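Side-chain contact in Serine/threonine-protein kinase Tel1 (Chaetomium thermophilum, PDB 6SKY), which probably phosphorylates serine and threonine residues followed by glutamine, using ATP, to signal DNA damage to the cell's checkpoints: residues E2582-S2587 / P2592-A2597. Residues are numbered along the deposited sequence; the frame is centred on the assembly and turned at random.
Sequences EMAIAS and PKILTA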
# COMPACT_ATOMS: atom_id res chain seq x y z
N GLU A 2582 -26.69 5.39 56.31
CA GLU A 2582 -27.84 5.68 55.47
C GLU A 2582 -27.67 5.10 54.08
O GLU A 2582 -26.57 4.71 53.66
CB GLU A 2582 -28.08 7.19 55.38
CG GLU A 2582 -28.58 7.81 56.66
CD GLU A 2582 -28.99 9.26 56.49
OE1 GLU A 2582 -28.36 9.96 55.67
OE2 GLU A 2582 -29.93 9.70 57.18
N MET A 2583 -28.78 5.03 53.36
CA MET A 2583 -28.80 4.59 51.98
C MET A 2583 -29.76 5.47 51.20
O MET A 2583 -30.85 5.80 51.68
CB MET A 2583 -29.21 3.12 51.86
CG MET A 2583 -30.63 2.82 52.26
SD MET A 2583 -30.97 1.07 52.10
CE MET A 2583 -32.68 1.03 52.59
N ALA A 2584 -29.34 5.87 50.00
CA ALA A 2584 -30.19 6.65 49.13
C ALA A 2584 -31.15 5.75 48.38
O ALA A 2584 -31.03 4.52 48.39
CB ALA A 2584 -29.34 7.46 48.15
N ILE A 2585 -32.12 6.36 47.72
CA ILE A 2585 -33.13 5.63 46.97
C ILE A 2585 -33.39 6.38 45.67
O ILE A 2585 -33.41 7.61 45.64
CB ILE A 2585 -34.43 5.46 47.78
CG1 ILE A 2585 -34.15 4.58 48.99
CG2 ILE A 2585 -35.51 4.85 46.94
CD1 ILE A 2585 -35.32 4.38 49.88
N ALA A 2586 -33.56 5.63 44.58
CA ALA A 2586 -33.82 6.20 43.27
C ALA A 2586 -35.29 6.05 42.90
O ALA A 2586 -36.06 5.36 43.56
CB ALA A 2586 -32.92 5.56 42.22
N SER A 2587 -35.67 6.71 41.80
CA SER A 2587 -37.06 6.76 41.38
C SER A 2587 -37.43 5.53 40.57
O SER A 2587 -36.78 5.23 39.56
CB SER A 2587 -37.32 8.03 40.57
OG SER A 2587 -37.01 9.19 41.32
N PRO A 2592 -34.53 1.02 43.69
CA PRO A 2592 -33.11 0.65 43.74
C PRO A 2592 -32.41 1.47 44.82
O PRO A 2592 -32.45 2.70 44.79
CB PRO A 2592 -32.60 1.00 42.34
CG PRO A 2592 -33.51 2.04 41.87
CD PRO A 2592 -34.85 1.81 42.50
N LYS A 2593 -31.79 0.79 45.77
CA LYS A 2593 -31.16 1.47 46.89
C LYS A 2593 -29.66 1.52 46.70
O LYS A 2593 -29.04 0.56 46.24
CB LYS A 2593 -31.52 0.78 48.20
CG LYS A 2593 -31.68 -0.70 48.12
CD LYS A 2593 -32.46 -1.22 49.30
CE LYS A 2593 -33.90 -0.78 49.23
NZ LYS A 2593 -34.64 -1.50 48.17
N ILE A 2594 -29.07 2.65 47.07
CA ILE A 2594 -27.65 2.89 46.88
C ILE A 2594 -26.98 2.80 48.24
O ILE A 2594 -27.03 3.73 49.04
CB ILE A 2594 -27.38 4.24 46.21
CG1 ILE A 2594 -28.01 4.30 44.83
CG2 ILE A 2594 -25.90 4.47 46.06
CD1 ILE A 2594 -29.36 4.92 44.79
N LEU A 2595 -26.36 1.67 48.51
CA LEU A 2595 -25.62 1.47 49.74
C LEU A 2595 -24.20 1.97 49.59
O LEU A 2595 -23.67 2.09 48.48
CB LEU A 2595 -25.58 -0.01 50.12
CG LEU A 2595 -26.69 -0.60 50.96
CD1 LEU A 2595 -28.05 -0.36 50.35
CD2 LEU A 2595 -26.43 -2.07 51.10
N THR A 2596 -23.57 2.27 50.72
CA THR A 2596 -22.16 2.61 50.75
C THR A 2596 -21.47 1.72 51.76
O THR A 2596 -22.00 1.49 52.85
CB THR A 2596 -21.94 4.08 51.13
OG1 THR A 2596 -22.80 4.91 50.35
CG2 THR A 2596 -20.51 4.49 50.87
N ALA A 2597 -20.31 1.19 51.40
CA ALA A 2597 -19.55 0.32 52.27
C ALA A 2597 -18.18 0.93 52.48
O ALA A 2597 -17.50 1.29 51.52
CB ALA A 2597 -19.42 -1.08 51.69
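M2583 lays its thioether between two side chains of the facing strand: SD sits 3.7 Å from CD1 of L2595 and 3.9 Å from CD of K2593. All three point the same way, side by side, so the sulfur fills the groove between leucine methyl and lysine methylenes. With CG between the backbone N and the carbonyl carbon (chi1 67°) and the chain extended beyond it, CE runs on along the lysine, 4.0 Å from its CE. Cutting M2583 back to an alanine is likely to empty the groove between K2593 and L2595, leaving the lysine's methylenes without the thioether packed against them. The lysine chain bends at its third and fourth torsions, turning NZ away to hydrogen-bond the carbonyl oxygen of A2591. On the other face, I2594 reaches back with CD1, which lies against the carbonyl group of A2584, with CB of A2584 (4.2 Å from CD1) and CB of A2586 at its edges. Beyond it, CB of A2586 nudges CG of the P2592 ring at 3.6 Å. The backbones hold this register through the paired bonds of A2584 and I2594, the straighter being I2594 N to A2584 O at 3.0 Å, and then through A2586 N, which meets P2592 O at 3.1 Å. The two strands thus form an antiparallel hairpin, and its turn end lies by the nucleotide, where P2592 touches the bound ATP analogue, consistent with the P-loop hairpin of the kinase N-lobe in the PI3-kinase family. Y2529 packs on M2583 and I2585 and makes a cation-pi contact with K2593, while helix 2507-2522 covers K2593 and L2595 through L2520; within the sheet, strands 2534-2536 and 2604-2611 flank the hairpin.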